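Local coordinates for protein putative thiol-disulfide isomerase or thioredoxin (Salmonella enterica subsp. enterica serovar Typhimurium, PDB 3L9V) that probably catalyses thiol-disulfide exchange, as a DsbA paralogue with a thioredoxin fold that would introduce or rearrange disulfide bonds in other proteins, at residues A[73-77]-A[78-82]; A[125-128]-A[129-133]; A[175-178]-A[179-183]. One frame throughout, in Å; residues are numbered along the deposited sequence.

Interaction 1 of 3, residues A[73-77]-A[78-82]; sequences LAMVM and KETDV
Glu-79 N reaches back to Ala-74 O at 2.9 Å, with an N-H...O angle of 177°, and this nearly straight bond ties the start of one helix to the last turn of the one before it. A second amide, Lys-78 N, is held by Met-75 O at 3.0 Å. That bond is more bent, and the donor stands well above the carbonyl plane of Met-75. The carbonyls of Ala-74 and Met-75 thus keep amide partners although helix 64-77 is ending, while Met-77 N still makes the regular helical bond to Leu-73 O. With Lys-78 at positive phi and two bonds running back into the final turn, this is a Schellman motif. Glu-79 directly follows as the N-cap residue of helix 80-93, so the chain passes from one helix of the DsbA-like domain into the next within two residues. The side chains pack around this corner. Glu-79, bent at its second torsion (-85°), crosses the side chain of Met-77, a selenomethionine, with its CG 3.7 Å from Met-77 CB; the terminal methyl CE of Met-77 comes to 4.0 Å from the same Glu-79 CG. Where Thr-80 meets Met-75 and Ala-74, its methyl branch does the touching: with OG1 set between the backbone N and the carbonyl carbon (chi1 57°), CG2 is swung beside its own N and lies 3.9 Å from CG of selenomethionine Met-75 and 4.1 Å from Ala-74 CB. Lys-78 leads its extended chain away from helix 64-77. Ala-74 and Met-77 also touch Phe-107 of helix 100-111.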
ATOM      1  N   LEU A  73       5.467  10.865  -2.757  1.00 22.97           N
ATOM      2  CA  LEU A  73       6.191  11.391  -3.917  1.00 21.60           C
ATOM      3  C   LEU A  73       6.014  10.450  -5.099  1.00 27.44           C
ATOM      4  O   LEU A  73       5.666  10.876  -6.210  1.00 30.82           O
ATOM      5  CB  LEU A  73       7.687  11.622  -3.588  1.00 15.55           C
ATOM      6  CG  LEU A  73       8.493  12.150  -4.772  1.00 22.16           C
ATOM      7  CD1 LEU A  73       7.943  13.508  -5.262  1.00 25.14           C
ATOM      8  CD2 LEU A  73       9.976  12.248  -4.377  1.00 24.21           C
ATOM      9  N   ALA A  74       6.239   9.158  -4.852  1.00 23.15           N
ATOM     10  CA  ALA A  74       5.923   8.121  -5.824  1.00 17.88           C
ATOM     11  C   ALA A  74       4.514   8.289  -6.433  1.00 24.22           C
ATOM     12  O   ALA A  74       4.338   8.214  -7.641  1.00 27.47           O
ATOM     13  CB  ALA A  74       6.020   6.740  -5.169  1.00 23.00           C
HETATM   14  N   MSE A  75       3.504   8.452  -5.590  1.00 22.64           N
HETATM   15  CA  MSE A  75       2.142   8.629  -6.099  1.00 30.86           C
HETATM   16  C   MSE A  75       2.049   9.884  -6.994  1.00 27.11           C
HETATM   17  O   MSE A  75       1.571   9.824  -8.122  1.00 28.97           O
HETATM   18  CB  MSE A  75       1.132   8.716  -4.939  1.00 23.26           C
HETATM   19  CG  MSE A  75       1.105   7.500  -3.970  1.00 37.96           C
HETATM   20 SE   MSE A  75      -0.120   7.821  -2.428  1.00 44.41          SE
HETATM   21  CE  MSE A  75      -1.667   7.264  -3.433  1.00 33.51           C
ATOM     22  N   VAL A  76       2.525  11.019  -6.505  1.00 33.43           N
ATOM     23  CA  VAL A  76       2.513  12.225  -7.336  1.00 30.11           C
ATOM     24  C   VAL A  76       3.180  11.970  -8.701  1.00 35.00           C
ATOM     25  O   VAL A  76       2.672  12.420  -9.726  1.00 34.71           O
ATOM     26  CB  VAL A  76       3.165  13.407  -6.618  1.00 32.61           C
ATOM     27  CG1 VAL A  76       3.367  14.592  -7.587  1.00 32.88           C
ATOM     28  CG2 VAL A  76       2.303  13.828  -5.427  1.00 27.40           C
HETATM   29  N   MSE A  77       4.281  11.213  -8.708  1.00 27.93           N
HETATM   30  CA  MSE A  77       5.076  10.991  -9.919  1.00 26.92           C
HETATM   31  C   MSE A  77       4.611   9.790 -10.728  1.00 28.71           C
HETATM   32  O   MSE A  77       5.137   9.529 -11.798  1.00 24.40           O
HETATM   33  CB  MSE A  77       6.570  10.798  -9.589  1.00 28.52           C
HETATM   34  CG  MSE A  77       7.283  12.027  -9.079  1.00 30.92           C
HETATM   35 SE   MSE A  77       9.133  11.620  -8.503  1.00 44.13          SE
HETATM   36  CE  MSE A  77       9.828  10.788 -10.105  1.00 48.11           C
ATOM     37  N   LYS A  78       3.621   9.061 -10.225  1.00 33.37           N
ATOM     38  CA  LYS A  78       3.120   7.887 -10.942  1.00 26.57           C
ATOM     39  C   LYS A  78       4.181   6.824 -11.064  1.00 23.55           C
ATOM     40  O   LYS A  78       4.291   6.151 -12.101  1.00 23.14           O
ATOM     41  CB  LYS A  78       2.615   8.284 -12.333  1.00 32.37           C
ATOM     42  CG  LYS A  78       1.461   9.280 -12.258  1.00 42.83           C
ATOM     43  CD  LYS A  78       0.950   9.689 -13.631  1.00 47.55           C
ATOM     44  CE  LYS A  78      -0.187  10.698 -13.489  0.55 44.99           C
ATOM     45  NZ  LYS A  78      -0.553  11.334 -14.785  0.39 44.35           N
ATOM     46  N   GLU A  79       4.954   6.673  -9.992  1.00 24.27           N
ATOM     47  CA  GLU A  79       6.064   5.731  -9.955  1.00 29.26           C
ATOM     48  C   GLU A  79       5.886   4.697  -8.835  1.00 26.67           C
ATOM     49  O   GLU A  79       6.858   4.118  -8.354  1.00 27.57           O
ATOM     50  CB  GLU A  79       7.383   6.485  -9.733  1.00 21.00           C
ATOM     51  CG  GLU A  79       7.736   7.477 -10.844  1.00 30.20           C
ATOM     52  CD  GLU A  79       8.453   6.807 -11.992  1.00 33.47           C
ATOM     53  OE1 GLU A  79       8.122   5.638 -12.312  1.00 31.17           O
ATOM     54  OE2 GLU A  79       9.366   7.441 -12.565  1.00 33.19           O
ATOM     55  N   THR A  80       4.657   4.453  -8.411  1.00 21.14           N
ATOM     56  CA  THR A  80       4.473   3.491  -7.303  1.00 22.73           C
ATOM     57  C   THR A  80       4.966   2.080  -7.642  1.00 14.72           C
ATOM     58  O   THR A  80       5.580   1.417  -6.804  1.00 31.03           O
ATOM     59  CB  THR A  80       3.025   3.419  -6.834  1.00 23.92           C
ATOM     60  OG1 THR A  80       2.207   3.074  -7.943  1.00 24.89           O
ATOM     61  CG2 THR A  80       2.585   4.755  -6.266  1.00 26.96           C
ATOM     62  N   ASP A  81       4.758   1.633  -8.873  1.00 25.10           N
ATOM     63  CA  ASP A  81       5.245   0.307  -9.263  1.00 28.09           C
ATOM     64  C   ASP A  81       6.747   0.087  -8.983  1.00 34.67           C
ATOM     65  O   ASP A  81       7.105  -0.828  -8.245  1.00 32.60           O
ATOM     66  CB  ASP A  81       4.864  -0.049 -10.715  1.00 38.14           C
ATOM     67  CG  ASP A  81       5.388   0.960 -11.756  1.00 47.17           C
ATOM     68  OD1 ASP A  81       5.086   0.765 -12.954  1.00 42.74           O
ATOM     69  OD2 ASP A  81       6.087   1.933 -11.407  1.00 50.32           O
ATOM     70  N   VAL A  82       7.629   0.920  -9.541  1.00 29.89           N
ATOM     71  CA  VAL A  82       9.064   0.724  -9.293  1.00 29.94           C
ATOM     72  C   VAL A  82       9.439   1.027  -7.852  1.00 24.10           C
ATOM     73  O   VAL A  82      10.320   0.389  -7.272  1.00 32.55           O
ATOM     74  CB  VAL A  82       9.957   1.560 -10.254  1.00 31.38           C
ATOM     75  CG1 VAL A  82       9.731   1.133 -11.671  1.00 34.68           C
ATOM     76  CG2 VAL A  82       9.673   3.062 -10.099  1.00 28.71           C
TER

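Interaction 2 of 3, residues A[125-128]-A[129-133]; sequences PAVN and DMVAL
The carboxylate of Asp-129 lies close to the carbonyl of Pro-125, with OD1 3.2 Å from Pro-125 O; both atoms are acceptors, so nothing bonds them directly. The other flat group is the amide of Asn-128: this side chain touches the following residues only at CB, and its OD1 is hydrogen-bonded by Arg-69 NH1 of helix 64-77. What joins the two segments is the backbone of the first turns of helix 125-140. Asp-129 N donates to Pro-125 O at 2.8 Å, Val-131 N to Val-127 O at 2.9 Å and Ala-132 N to Asn-128 O at 3.0 Å. The bond from Met-130 N to Ala-126 O is longer, 3.2 Å, and more bent, its donor standing above the carbonyl plane. Among the side chains, Val-127 CG1 meets CG2 of Val-131, one turn on, at 4.3 Å. CG2 of Val-131 is placed beside its own backbone N, with CG1 anti to that N (chi1 175°), which brings CG2 to 3.3 Å from Val-127 O. Met-130, a selenomethionine bent at its second torsion (64°), starts over the carbonyls of Ala-126 and Val-127 but carries its end away to Ala-72 and Met-75. Val-127, Met-130 and Val-131 are apolar side chains that this helix turns to helix 64-77, while Asp-129 is on the exposed flank. The negative Asp-129 sits in the first turns of its helix, where the helix dipole would probably favour it and might offset its closeness to Pro-125 O.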
ATOM      1  N   PRO A 125       4.449  21.247  -2.346  1.00 42.68           N
ATOM      2  CA  PRO A 125       3.039  21.284  -1.940  1.00 36.66           C
ATOM      3  C   PRO A 125       2.273  20.025  -2.354  1.00 37.65           C
ATOM      4  O   PRO A 125       1.500  19.492  -1.553  1.00 36.02           O
ATOM      5  CB  PRO A 125       2.495  22.512  -2.672  1.00 40.57           C
ATOM      6  CG  PRO A 125       3.676  23.430  -2.762  1.00 40.44           C
ATOM      7  CD  PRO A 125       4.899  22.532  -2.918  1.00 39.62           C
ATOM      8  N   ALA A 126       2.477  19.560  -3.582  1.00 34.96           N
ATOM      9  CA  ALA A 126       1.768  18.379  -4.066  1.00 40.47           C
ATOM     10  C   ALA A 126       2.077  17.117  -3.237  1.00 41.71           C
ATOM     11  O   ALA A 126       1.203  16.278  -3.022  1.00 37.45           O
ATOM     12  CB  ALA A 126       2.060  18.143  -5.531  1.00 34.57           C
ATOM     13  N   VAL A 127       3.319  16.990  -2.777  1.00 39.55           N
ATOM     14  CA  VAL A 127       3.697  15.866  -1.926  1.00 34.83           C
ATOM     15  C   VAL A 127       3.159  16.095  -0.533  1.00 34.04           C
ATOM     16  O   VAL A 127       2.693  15.158   0.115  1.00 40.97           O
ATOM     17  CB  VAL A 127       5.223  15.651  -1.888  1.00 28.47           C
ATOM     18  CG1 VAL A 127       5.594  14.498  -0.950  1.00 32.45           C
ATOM     19  CG2 VAL A 127       5.685  15.343  -3.240  1.00 23.46           C
ATOM     20  N   ASN A 128       3.218  17.344  -0.073  1.00 32.95           N
ATOM     21  CA  ASN A 128       2.630  17.700   1.207  1.00 38.10           C
ATOM     22  C   ASN A 128       1.164  17.282   1.236  1.00 34.55           C
ATOM     23  O   ASN A 128       0.703  16.718   2.235  1.00 37.26           O
ATOM     24  CB  ASN A 128       2.728  19.203   1.487  1.00 47.59           C
ATOM     25  CG  ASN A 128       4.136  19.654   1.819  1.00 49.07           C
ATOM     26  OD1 ASN A 128       4.992  18.850   2.179  1.00 38.70           O
ATOM     27  ND2 ASN A 128       4.374  20.956   1.707  1.00 47.21           N
ATOM     28  N   ASP A 129       0.450  17.559   0.140  1.00 27.89           N
ATOM     29  CA  ASP A 129      -0.968  17.230   0.028  1.00 30.38           C
ATOM     30  C   ASP A 129      -1.155  15.720   0.110  1.00 34.50           C
ATOM     31  O   ASP A 129      -2.093  15.253   0.715  1.00 31.38           O
ATOM     32  CB  ASP A 129      -1.545  17.683  -1.312  1.00 32.11           C
ATOM     33  CG  ASP A 129      -1.764  19.187  -1.394  1.00 36.26           C
ATOM     34  OD1 ASP A 129      -1.493  19.896  -0.410  1.00 29.32           O
ATOM     35  OD2 ASP A 129      -2.210  19.651  -2.461  1.00 44.56           O
HETATM   36  N   MSE A 130      -0.260  14.968  -0.525  1.00 36.88           N
HETATM   37  CA  MSE A 130      -0.425  13.525  -0.635  1.00 27.81           C
HETATM   38  C   MSE A 130      -0.103  12.820   0.693  1.00 27.72           C
HETATM   39  O   MSE A 130      -0.657  11.763   1.007  1.00 35.24           O
HETATM   40  CB  MSE A 130       0.410  12.971  -1.783  1.00 27.81           C
HETATM   41  CG  MSE A 130      -0.132  11.683  -2.375  1.00 44.48           C
HETATM   42 SE   MSE A 130      -1.887  11.929  -3.215  1.00 61.53          SE
HETATM   43  CE  MSE A 130      -1.994  10.227  -4.126  1.00 93.28           C
ATOM     44  N   VAL A 131       0.795  13.418   1.462  1.00 26.41           N
ATOM     45  CA  VAL A 131       1.058  12.979   2.823  1.00 27.97           C
ATOM     46  C   VAL A 131      -0.188  13.265   3.657  1.00 35.29           C
ATOM     47  O   VAL A 131      -0.654  12.407   4.416  1.00 25.68           O
ATOM     48  CB  VAL A 131       2.293  13.682   3.438  1.00 27.72           C
ATOM     49  CG1 VAL A 131       2.457  13.303   4.876  1.00 33.40           C
ATOM     50  CG2 VAL A 131       3.597  13.338   2.664  1.00 22.49           C
ATOM     51  N   ALA A 132      -0.750  14.466   3.500  1.00 26.24           N
ATOM     52  CA  ALA A 132      -1.975  14.797   4.221  1.00 29.87           C
ATOM     53  C   ALA A 132      -3.046  13.775   3.907  1.00 23.44           C
ATOM     54  O   ALA A 132      -3.706  13.264   4.806  1.00 28.63           O
ATOM     55  CB  ALA A 132      -2.467  16.182   3.856  1.00 40.98           C
ATOM     56  N   LEU A 133      -3.227  13.476   2.627  1.00 24.97           N
ATOM     57  CA  LEU A 133      -4.268  12.541   2.241  1.00 28.76           C
ATOM     58  C   LEU A 133      -4.077  11.167   2.913  1.00 34.07           C
ATOM     59  O   LEU A 133      -5.045  10.575   3.414  1.00 33.38           O
ATOM     60  CB  LEU A 133      -4.317  12.378   0.730  1.00 33.05           C
ATOM     61  CG  LEU A 133      -5.343  11.339   0.266  1.00 41.57           C
ATOM     62  CD1 LEU A 133      -6.787  11.829   0.480  1.00 42.86           C
ATOM     63  CD2 LEU A 133      -5.110  10.946  -1.181  1.00 46.32           C
TER

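Interaction 3 of 3, residues A[175-178]-A[179-183]; sequences AAVV and RKLLA
Ala-175 O accepts Arg-179 N at 2.7 Å, the first of four successive i to i+4 bonds in the last turns of helix 167-182; the Ala-175 methyl touches Ala-41 of helix 38-43. Ala-176 follows with its carbonyl taken by Lys-180 N at 2.9 Å, and the guanidinium of Arg-179 lies over this residue. The arginine chain starts with CG anti to the backbone N (chi1 -176°) and then bends at chi3 (69°), which folds the flat group back over the previous turn: Ala-176 O lies 3.8 Å above its plane, offset toward the rim, and NH1 comes to 4.0 Å from Ala-176 CB. Val-177 gives its carbonyl to Leu-181 N at 3.1 Å, and its CG1 lies 4.1 Å from Leu-181 CD1, the two side chains running side by side and pointing the same way. Val-178 repeats the pattern one residue on. Its carbonyl receives Leu-182 N at 3.0 Å in a more bent bond, probably because Arg-179 O shares that donor, and its CG1 packs on Leu-182 CD1 at 3.7 Å. Val-177, Val-178, Leu-181 and Leu-182 make up the buried face of the helix, laid on Val-151, Tyr-155 and Ile-157 of the central sheet, as expected of the C-terminal helix of a thioredoxin fold. Leu-181 O is bonded by Arg-152 NH2 as the helix ends. Chemically the helix is two-sided: apolar branches join it to the sheet, the exposed Arg-179 and Lys-180 bring positive charge to its outer side, and their charge near the C-terminal end would probably suit the helix dipole.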
ATOM      1  N   ALA A 175      -8.462 -13.429  -2.785  1.00 24.15           N
ATOM      2  CA  ALA A 175      -8.958 -12.739  -3.974  1.00 32.49           C
ATOM      3  C   ALA A 175     -10.437 -13.048  -4.269  1.00 33.47           C
ATOM      4  O   ALA A 175     -11.161 -12.182  -4.750  1.00 27.39           O
ATOM      5  CB  ALA A 175      -8.093 -13.064  -5.199  1.00 29.49           C
ATOM      6  N   ALA A 176     -10.865 -14.278  -3.984  1.00 26.00           N
ATOM      7  CA  ALA A 176     -12.246 -14.679  -4.214  1.00 26.04           C
ATOM      8  C   ALA A 176     -13.189 -13.816  -3.391  1.00 24.36           C
ATOM      9  O   ALA A 176     -14.219 -13.352  -3.882  1.00 30.32           O
ATOM     10  CB  ALA A 176     -12.448 -16.163  -3.890  1.00 27.08           C
ATOM     11  N   VAL A 177     -12.818 -13.574  -2.141  1.00 26.45           N
ATOM     12  CA  VAL A 177     -13.618 -12.723  -1.287  1.00 28.85           C
ATOM     13  C   VAL A 177     -13.629 -11.266  -1.765  1.00 32.34           C
ATOM     14  O   VAL A 177     -14.671 -10.621  -1.781  1.00 27.38           O
ATOM     15  CB  VAL A 177     -13.196 -12.839   0.196  1.00 27.35           C
ATOM     16  CG1 VAL A 177     -13.815 -11.725   1.024  1.00 19.78           C
ATOM     17  CG2 VAL A 177     -13.613 -14.201   0.730  1.00 33.15           C
ATOM     18  N   VAL A 178     -12.477 -10.750  -2.171  1.00 27.11           N
ATOM     19  CA  VAL A 178     -12.450  -9.399  -2.722  1.00 20.10           C
ATOM     20  C   VAL A 178     -13.274  -9.281  -3.986  1.00 21.87           C
ATOM     21  O   VAL A 178     -14.025  -8.320  -4.160  1.00 30.31           O
ATOM     22  CB  VAL A 178     -11.029  -8.923  -2.985  1.00 26.72           C
ATOM     23  CG1 VAL A 178     -11.054  -7.603  -3.792  1.00 20.34           C
ATOM     24  CG2 VAL A 178     -10.336  -8.746  -1.660  1.00 21.05           C
ATOM     25  N   ARG A 179     -13.118 -10.263  -4.871  1.00 24.34           N
ATOM     26  CA  ARG A 179     -13.932 -10.370  -6.072  1.00 25.78           C
ATOM     27  C   ARG A 179     -15.439 -10.313  -5.730  1.00 29.28           C
ATOM     28  O   ARG A 179     -16.179  -9.482  -6.261  1.00 31.26           O
ATOM     29  CB  ARG A 179     -13.596 -11.667  -6.816  1.00 28.82           C
ATOM     30  CG  ARG A 179     -14.332 -11.861  -8.177  1.00 34.23           C
ATOM     31  CD  ARG A 179     -14.377 -13.354  -8.582  1.00 30.11           C
ATOM     32  NE  ARG A 179     -15.266 -14.081  -7.687  1.00 29.67           N
ATOM     33  CZ  ARG A 179     -15.063 -15.313  -7.224  1.00 32.80           C
ATOM     34  NH1 ARG A 179     -13.983 -16.003  -7.569  1.00 28.21           N
ATOM     35  NH2 ARG A 179     -15.961 -15.856  -6.410  1.00 35.42           N
ATOM     36  N   LYS A 180     -15.884 -11.192  -4.839  1.00 22.97           N
ATOM     37  CA  LYS A 180     -17.284 -11.193  -4.401  1.00 24.98           C
ATOM     38  C   LYS A 180     -17.784  -9.809  -3.976  1.00 25.75           C
ATOM     39  O   LYS A 180     -18.854  -9.365  -4.368  1.00 31.40           O
ATOM     40  CB  LYS A 180     -17.471 -12.187  -3.259  1.00 24.97           C
ATOM     41  CG  LYS A 180     -18.829 -12.061  -2.559  1.00 38.41           C
ATOM     42  CD  LYS A 180     -19.039 -13.195  -1.555  1.00 43.54           C
ATOM     43  CE  LYS A 180     -18.068 -13.081  -0.377  1.00 44.68           C
ATOM     44  NZ  LYS A 180     -18.135 -14.287   0.507  1.00 42.81           N
ATOM     45  N   LEU A 181     -16.982  -9.127  -3.169  1.00 29.50           N
ATOM     46  CA  LEU A 181     -17.347  -7.836  -2.619  1.00 26.66           C
ATOM     47  C   LEU A 181     -17.319  -6.718  -3.654  1.00 30.42           C
ATOM     48  O   LEU A 181     -17.923  -5.661  -3.457  1.00 22.80           O
ATOM     49  CB  LEU A 181     -16.424  -7.490  -1.456  1.00 23.87           C
ATOM     50  CG  LEU A 181     -16.596  -8.348  -0.202  1.00 35.84           C
ATOM     51  CD1 LEU A 181     -15.542  -7.965   0.833  1.00 26.03           C
ATOM     52  CD2 LEU A 181     -18.007  -8.213   0.386  1.00 26.78           C
ATOM     53  N   LEU A 182     -16.606  -6.952  -4.749  1.00 24.34           N
ATOM     54  CA  LEU A 182     -16.603  -6.007  -5.846  1.00 32.10           C
ATOM     55  C   LEU A 182     -17.785  -6.224  -6.786  1.00 33.43           C
ATOM     56  O   LEU A 182     -17.989  -5.441  -7.698  1.00 35.39           O
ATOM     57  CB  LEU A 182     -15.315  -6.149  -6.643  1.00 26.02           C
ATOM     58  CG  LEU A 182     -14.141  -5.422  -5.972  1.00 27.07           C
ATOM     59  CD1 LEU A 182     -12.820  -5.896  -6.537  1.00 25.17           C
ATOM     60  CD2 LEU A 182     -14.328  -3.959  -6.200  1.00 31.46           C
ATOM     61  N   ALA A 183     -18.531  -7.303  -6.589  1.00 29.63           N
ATOM     62  CA  ALA A 183     -19.629  -7.636  -7.508  1.00 39.27           C
ATOM     63  C   ALA A 183     -20.708  -6.543  -7.554  1.00 35.93           C
ATOM     64  O   ALA A 183     -20.932  -5.835  -6.578  1.00 42.32           O
ATOM     65  CB  ALA A 183     -20.246  -8.966  -7.126  1.00 38.90           C
TER

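The three contacts follow one another along the chain without overlap. Interactions 1 and 2 are neighbours in space, their centres 13 Å apart: helix 64-77, ending in interaction 1, lies against helix 125-140, which opens in interaction 2. Leu-73 of the first packs on Val-127 of the second, so the two helices pack directly against each other. Interaction 3 stands apart on helix 167-182, its centre 26 Å from that of interaction 1 and 31 Å from that of interaction 2, on the opposite side of the chain's centre from the latter. It packs on strands 148-151 and 155-157, while Met-75 touches strand 52-56 of the same mixed sheet, placing the contacts around a thioredoxin-type core.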